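Local coordinates for protein haloacid dehalogenase/epoxide hydrolase family (Corynebacterium glutamicum ATCC 13032, PDB 2PR7) that is of unknown specific function but is probably a metal-dependent hydrolase of the haloacid dehalogenase type, at residues A[12-26]-A[117-129]. Residues are numbered along the deposited sequence; the frame is centred on the assembly and turned at random.
Sequences VLDGTDEDQRRWRNL and YQQFDRAVVEIVG. With EDO (1,2-ethanediol), chain D.
Asp-121 OD1 receives both terminal nitrogens of Arg-22: NH1 lies 2.9 Å and NH2 3.0 Å from OD1, which sits only 8° out of the guanidinium plane, and the two distances together identify an end-on salt bridge to a single oxygen. It ties together helices 17-32 and 120-131 of the Rossmann-like haloacid dehalogenase fold; over segments 17-26 and 120-129 their axes run almost parallel, 11.9 Å apart at closest approach. A bend at chi3 (75°) brings the Arg-22 guanidinium to Phe-120, whose ring is tilted against it, with CD1 over its centre, 3.3 Å from CZ; Arg-22 CB lies over the Phe-120 face. The C-terminal carboxylate of Phe-137 takes NE as a second anionic partner. Phe-120 fills a hole formed by Asp-19, Arg-22, Trp-23 and Leu-26. Its ring turns an edge to the indole face in a T-shaped pair with planes at 86°; Leu-13 CD2 lies against the opposite indole face, toward its rim. Trp-23 NE1 donates to Tyr-117 OH at 3.2 Å, while Val-12 CG1 sits over the centre of the Tyr-117 ring in a CH-pi contact. One water joins Tyr-117 OH to Asp-19 OD2, and a second accepts from Phe-120 N and donates to that carboxylate oxygen. At the other end, Leu-26 is a knob among Phe-120, Val-124, Ile-127 and Val-128, its CD1 3.9 Å from Val-128 CG2.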
loop_
_atom_site.group_PDB
_atom_site.type_symbol
_atom_site.label_atom_id
_atom_site.label_comp_id
_atom_site.label_asym_id
_atom_site.label_seq_id
_atom_site.Cartn_x
_atom_site.Cartn_y
_atom_site.Cartn_z
ATOM N N VAL A 12 6.113 4.533 -5.700
ATOM C CA VAL A 12 5.442 3.280 -5.958
ATOM C C VAL A 12 4.320 3.492 -6.961
ATOM O O VAL A 12 4.284 2.818 -8.001
ATOM C CB VAL A 12 4.922 2.648 -4.641
ATOM C CG1 VAL A 12 4.122 1.371 -4.964
ATOM C CG2 VAL A 12 6.087 2.382 -3.604
ATOM N N LEU A 13 3.404 4.428 -6.683
ATOM C CA LEU A 13 2.173 4.613 -7.467
ATOM C C LEU A 13 2.245 5.820 -8.365
ATOM O O LEU A 13 1.292 6.142 -9.091
ATOM C CB LEU A 13 0.948 4.761 -6.516
ATOM C CG LEU A 13 0.639 3.546 -5.623
ATOM C CD1 LEU A 13 -0.507 3.871 -4.607
ATOM C CD2 LEU A 13 0.298 2.286 -6.481
ATOM N N ASP A 14 3.354 6.563 -8.337
ATOM C CA ASP A 14 3.447 7.783 -9.120
ATOM C C ASP A 14 4.492 7.766 -10.239
ATOM O O ASP A 14 5.029 8.817 -10.600
ATOM C CB ASP A 14 3.715 8.956 -8.207
ATOM C CG ASP A 14 5.028 8.871 -7.541
ATOM O OD1 ASP A 14 5.706 7.814 -7.518
ATOM O OD2 ASP A 14 5.452 9.943 -7.019
ATOM N N GLY A 15 4.752 6.579 -10.787
ATOM C CA GLY A 15 5.732 6.365 -11.833
ATOM C C GLY A 15 5.233 6.691 -13.215
ATOM O O GLY A 15 4.376 7.540 -13.418
ATOM N N THR A 16 5.772 5.977 -14.186
ATOM C CA THR A 16 5.379 6.192 -15.573
ATOM C C THR A 16 3.898 5.833 -15.760
ATOM O O THR A 16 3.283 5.131 -14.932
ATOM C CB THR A 16 6.172 5.298 -16.515
ATOM O OG1 THR A 16 5.952 3.907 -16.195
ATOM C CG2 THR A 16 7.698 5.676 -16.449
ATOM N N ASP A 17 3.358 6.248 -16.897
ATOM C CA ASP A 17 1.938 5.960 -17.239
ATOM C C ASP A 17 1.739 4.466 -17.371
ATOM O O ASP A 17 0.730 3.924 -16.899
ATOM C CB ASP A 17 1.470 6.673 -18.510
ATOM C CG ASP A 17 1.225 8.166 -18.302
ATOM O OD1 ASP A 17 1.102 8.621 -17.136
ATOM O OD2 ASP A 17 1.142 8.871 -19.318
ATOM N N GLU A 18 2.711 3.768 -17.941
ATOM C CA GLU A 18 2.641 2.299 -17.988
ATOM C C GLU A 18 2.541 1.704 -16.584
ATOM O O GLU A 18 1.695 0.843 -16.337
ATOM C CB GLU A 18 3.827 1.690 -18.744
ATOM C CG GLU A 18 3.747 0.209 -18.829
ATOM C CD GLU A 18 4.955 -0.418 -19.474
ATOM O OE1 GLU A 18 5.938 0.296 -19.768
ATOM O OE2 GLU A 18 4.903 -1.646 -19.644
ATOM N N ASP A 19 3.413 2.120 -15.654
ATOM C CA ASP A 19 3.450 1.558 -14.315
ATOM C C ASP A 19 2.141 1.858 -13.603
ATOM O O ASP A 19 1.632 1.021 -12.891
ATOM C CB ASP A 19 4.674 2.058 -13.501
ATOM C CG ASP A 19 5.985 1.284 -13.830
ATOM O OD1 ASP A 19 5.992 0.339 -14.668
ATOM O OD2 ASP A 19 7.037 1.632 -13.225
ATOM N N GLN A 20 1.608 3.054 -13.794
ATOM C CA GLN A 20 0.365 3.425 -13.126
ATOM C C GLN A 20 -0.794 2.609 -13.662
ATOM O O GLN A 20 -1.672 2.189 -12.910
ATOM C CB GLN A 20 0.101 4.888 -13.277
ATOM C CG GLN A 20 1.159 5.755 -12.555
ATOM C CD GLN A 20 0.733 7.183 -12.348
ATOM O OE1 GLN A 20 -0.421 7.478 -12.010
ATOM N NE2 GLN A 20 1.697 8.095 -12.485
ATOM N N ARG A 21 -0.827 2.368 -14.976
ATOM C CA ARG A 21 -1.870 1.477 -15.561
ATOM C C ARG A 21 -1.777 0.087 -14.940
ATOM O O ARG A 21 -2.805 -0.551 -14.629
ATOM C CB ARG A 21 -1.791 1.408 -17.092
ATOM C CG ARG A 21 -2.257 2.661 -17.850
ATOM C CD ARG A 21 -2.334 2.450 -19.367
ATOM N NE ARG A 21 -1.033 2.093 -19.979
ATOM C CZ ARG A 21 -0.183 2.969 -20.507
ATOM N NH1 ARG A 21 -0.418 4.275 -20.460
ATOM N NH2 ARG A 21 0.950 2.559 -21.061
ATOM N N ARG A 22 -0.568 -0.449 -14.843
ATOM C CA ARG A 22 -0.335 -1.759 -14.231
ATOM C C ARG A 22 -0.793 -1.817 -12.762
ATOM O O ARG A 22 -1.482 -2.727 -12.344
ATOM C CB ARG A 22 1.117 -2.259 -14.434
ATOM C CG ARG A 22 1.474 -2.528 -15.847
ATOM C CD ARG A 22 2.914 -2.968 -15.927
ATOM N NE ARG A 22 3.113 -4.348 -15.471
ATOM C CZ ARG A 22 4.300 -4.948 -15.485
ATOM N NH1 ARG A 22 5.348 -4.264 -15.910
ATOM N NH2 ARG A 22 4.448 -6.203 -15.059
ATOM N N TRP A 23 -0.543 -0.767 -12.028
ATOM C CA TRP A 23 -0.966 -0.695 -10.635
ATOM C C TRP A 23 -2.473 -0.603 -10.538
ATOM O O TRP A 23 -3.056 -1.240 -9.686
ATOM C CB TRP A 23 -0.365 0.545 -10.014
ATOM C CG TRP A 23 0.859 0.215 -9.219
ATOM C CD1 TRP A 23 2.136 0.579 -9.487
ATOM C CD2 TRP A 23 0.909 -0.621 -8.032
ATOM N NE1 TRP A 23 2.979 0.062 -8.513
ATOM C CE2 TRP A 23 2.254 -0.663 -7.605
ATOM C CE3 TRP A 23 -0.071 -1.269 -7.272
ATOM C CZ2 TRP A 23 2.668 -1.350 -6.445
ATOM C CZ3 TRP A 23 0.325 -1.948 -6.120
ATOM C CH2 TRP A 23 1.706 -2.019 -5.726
ATOM N N ARG A 24 -3.112 0.136 -11.444
ATOM C CA ARG A 24 -4.558 0.271 -11.394
ATOM C C ARG A 24 -5.245 -1.054 -11.647
ATOM O O ARG A 24 -6.197 -1.423 -10.985
ATOM C CB ARG A 24 -5.048 1.339 -12.354
ATOM C CG ARG A 24 -4.807 2.729 -11.794
ATOM C CD ARG A 24 -5.296 3.785 -12.706
ATOM N NE ARG A 24 -5.008 5.110 -12.139
ATOM C CZ ARG A 24 -5.927 5.970 -11.699
ATOM N NH1 ARG A 24 -7.231 5.700 -11.792
ATOM N NH2 ARG A 24 -5.527 7.132 -11.198
ATOM N N ASN A 25 -4.694 -1.842 -12.555
ATOM C CA ASN A 25 -5.231 -3.135 -12.846
ATOM C C ASN A 25 -4.988 -4.094 -11.660
ATOM O O ASN A 25 -5.877 -4.880 -11.314
ATOM C CB ASN A 25 -4.608 -3.665 -14.165
ATOM C CG ASN A 25 -5.144 -4.981 -14.556
ATOM O OD1 ASN A 25 -6.347 -5.122 -14.789
ATOM N ND2 ASN A 25 -4.270 -5.984 -14.633
ATOM N N LEU A 26 -3.829 -4.033 -11.080
ATOM C CA LEU A 26 -3.520 -4.873 -9.945
ATOM C C LEU A 26 -4.447 -4.539 -8.745
ATOM O O LEU A 26 -5.045 -5.430 -8.158
ATOM C CB LEU A 26 -2.058 -4.692 -9.558
ATOM C CG LEU A 26 -1.499 -5.497 -8.409
ATOM C CD1 LEU A 26 -1.653 -6.995 -8.705
ATOM C CD2 LEU A 26 -0.039 -5.083 -8.208
ATOM N N TYR A 117 9.814 -2.586 -2.992
ATOM C CA TYR A 117 9.493 -2.133 -4.340
ATOM C C TYR A 117 10.662 -1.405 -4.922
ATOM O O TYR A 117 10.985 -0.260 -4.532
ATOM C CB TYR A 117 8.314 -1.182 -4.311
ATOM C CG TYR A 117 7.754 -0.835 -5.668
ATOM C CD1 TYR A 117 6.786 -1.642 -6.255
ATOM C CD2 TYR A 117 8.132 0.277 -6.334
ATOM C CE1 TYR A 117 6.254 -1.329 -7.451
ATOM C CE2 TYR A 117 7.594 0.582 -7.537
ATOM C CZ TYR A 117 6.651 -0.243 -8.081
ATOM O OH TYR A 117 6.066 0.045 -9.302
ATOM N N GLN A 118 11.382 -2.091 -5.776
ATOM C CA GLN A 118 12.423 -1.428 -6.559
ATOM C C GLN A 118 12.033 -1.381 -8.039
ATOM O O GLN A 118 12.339 -0.424 -8.730
ATOM C CB GLN A 118 13.759 -2.135 -6.306
ATOM C CG GLN A 118 14.955 -1.531 -7.008
ATOM C CD GLN A 118 16.282 -2.124 -6.471
ATOM O OE1 GLN A 118 16.514 -3.308 -6.641
ATOM N NE2 GLN A 118 17.174 -1.276 -5.889
ATOM N N GLN A 119 11.390 -2.420 -8.540
ATOM C CA GLN A 119 10.884 -2.396 -9.926
ATOM C C GLN A 119 9.597 -3.152 -9.940
ATOM O O GLN A 119 9.469 -4.160 -9.231
ATOM C CB GLN A 119 11.867 -2.968 -10.935
ATOM C CG GLN A 119 12.309 -4.395 -10.735
ATOM C CD GLN A 119 12.485 -5.159 -12.078
ATOM O OE1 GLN A 119 12.311 -6.385 -12.147
ATOM N NE2 GLN A 119 12.841 -4.430 -13.137
ATOM N N PHE A 120 8.633 -2.660 -10.718
ATOM C CA PHE A 120 7.309 -3.244 -10.717
ATOM C C PHE A 120 7.378 -4.733 -11.029
ATOM O O PHE A 120 6.720 -5.546 -10.364
ATOM C CB PHE A 120 6.346 -2.534 -11.704
ATOM C CG PHE A 120 4.921 -2.989 -11.576
ATOM C CD1 PHE A 120 4.454 -4.112 -12.279
ATOM C CD2 PHE A 120 4.028 -2.328 -10.761
ATOM C CE1 PHE A 120 3.119 -4.585 -12.111
ATOM C CE2 PHE A 120 2.723 -2.748 -10.634
ATOM C CZ PHE A 120 2.252 -3.888 -11.303
ATOM N N ASP A 121 8.159 -5.114 -12.030
ATOM C CA ASP A 121 8.193 -6.503 -12.481
ATOM C C ASP A 121 8.593 -7.475 -11.389
ATOM O O ASP A 121 8.131 -8.600 -11.394
ATOM C CB ASP A 121 9.167 -6.715 -13.667
ATOM C CG ASP A 121 8.684 -6.121 -14.977
ATOM O OD1 ASP A 121 7.485 -6.066 -15.211
ATOM O OD2 ASP A 121 9.531 -5.758 -15.814
ATOM N N ARG A 122 9.483 -7.065 -10.495
ATOM C CA ARG A 122 9.893 -7.933 -9.401
ATOM C C ARG A 122 8.806 -7.969 -8.341
ATOM O O ARG A 122 8.370 -9.018 -7.917
ATOM C CB ARG A 122 11.201 -7.446 -8.780
ATOM C CG ARG A 122 11.787 -8.425 -7.835
ATOM C CD ARG A 122 13.176 -8.054 -7.380
ATOM N NE ARG A 122 13.660 -9.107 -6.496
ATOM C CZ ARG A 122 13.278 -9.239 -5.238
ATOM N NH1 ARG A 122 12.446 -8.363 -4.681
ATOM N NH2 ARG A 122 13.739 -10.240 -4.514
ATOM N N ALA A 123 8.346 -6.809 -7.927
ATOM C CA ALA A 123 7.370 -6.720 -6.860
ATOM C C ALA A 123 6.020 -7.369 -7.201
ATOM O O ALA A 123 5.362 -7.932 -6.338
ATOM C CB ALA A 123 7.189 -5.238 -6.405
ATOM N N VAL A 124 5.563 -7.248 -8.445
ATOM C CA VAL A 124 4.278 -7.800 -8.822
ATOM C C VAL A 124 4.202 -9.322 -8.604
ATOM O O VAL A 124 3.149 -9.861 -8.221
ATOM C CB VAL A 124 3.826 -7.385 -10.249
ATOM C CG1 VAL A 124 4.675 -8.060 -11.325
ATOM C CG2 VAL A 124 2.344 -7.702 -10.434
ATOM N N VAL A 125 5.287 -10.013 -8.863
ATOM C CA VAL A 125 5.327 -11.469 -8.653
ATOM C C VAL A 125 4.959 -11.809 -7.208
ATOM O O VAL A 125 4.161 -12.713 -6.945
ATOM C CB VAL A 125 6.739 -12.024 -8.970
ATOM C CG1 VAL A 125 6.863 -13.490 -8.581
ATOM C CG2 VAL A 125 7.015 -11.889 -10.413
ATOM N N GLU A 126 5.582 -11.093 -6.261
ATOM C CA GLU A 126 5.332 -11.258 -4.850
ATOM C C GLU A 126 3.900 -10.921 -4.505
ATOM O O GLU A 126 3.250 -11.622 -3.751
ATOM C CB GLU A 126 6.295 -10.402 -4.032
ATOM C CG GLU A 126 7.754 -10.701 -4.379
ATOM C CD GLU A 126 8.709 -9.978 -3.482
ATOM O OE1 GLU A 126 8.411 -9.861 -2.274
ATOM O OE2 GLU A 126 9.745 -9.512 -3.999
ATOM N N ILE A 127 3.396 -9.797 -5.014
ATOM C CA ILE A 127 2.084 -9.363 -4.615
ATOM C C ILE A 127 1.057 -10.369 -5.081
ATOM O O ILE A 127 0.167 -10.762 -4.365
ATOM C CB ILE A 127 1.797 -7.915 -5.146
ATOM C CG1 ILE A 127 2.759 -6.913 -4.503
ATOM C CG2 ILE A 127 0.335 -7.544 -4.890
ATOM C CD1 ILE A 127 2.858 -5.559 -5.271
ATOM N N VAL A 128 1.119 -10.710 -6.371
ATOM C CA VAL A 128 0.187 -11.623 -6.962
ATOM C C VAL A 128 0.190 -12.966 -6.244
ATOM O O VAL A 128 -0.865 -13.557 -6.001
ATOM C CB VAL A 128 0.502 -11.763 -8.459
ATOM C CG1 VAL A 128 -0.192 -12.976 -9.022
ATOM C CG2 VAL A 128 0.118 -10.447 -9.268
ATOM N N GLY A 129 1.382 -13.423 -5.855
ATOM C CA GLY A 129 1.525 -14.698 -5.145
ATOM C C GLY A 129 0.903 -14.660 -3.751
ATOM O O GLY A 129 0.226 -15.602 -3.352
HETATM C C1 EDO D . -2.448 5.618 -9.469
HETATM O O1 EDO D . -2.498 6.047 -10.833
HETATM C C2 EDO D . -2.029 4.171 -9.538
HETATM O O2 EDO D . -0.609 4.150 -9.745
HETATM O O HOH W 1 6.537 2.398 -10.432
HETATM O O HOH W 2 9.133 -0.332 -12.253
#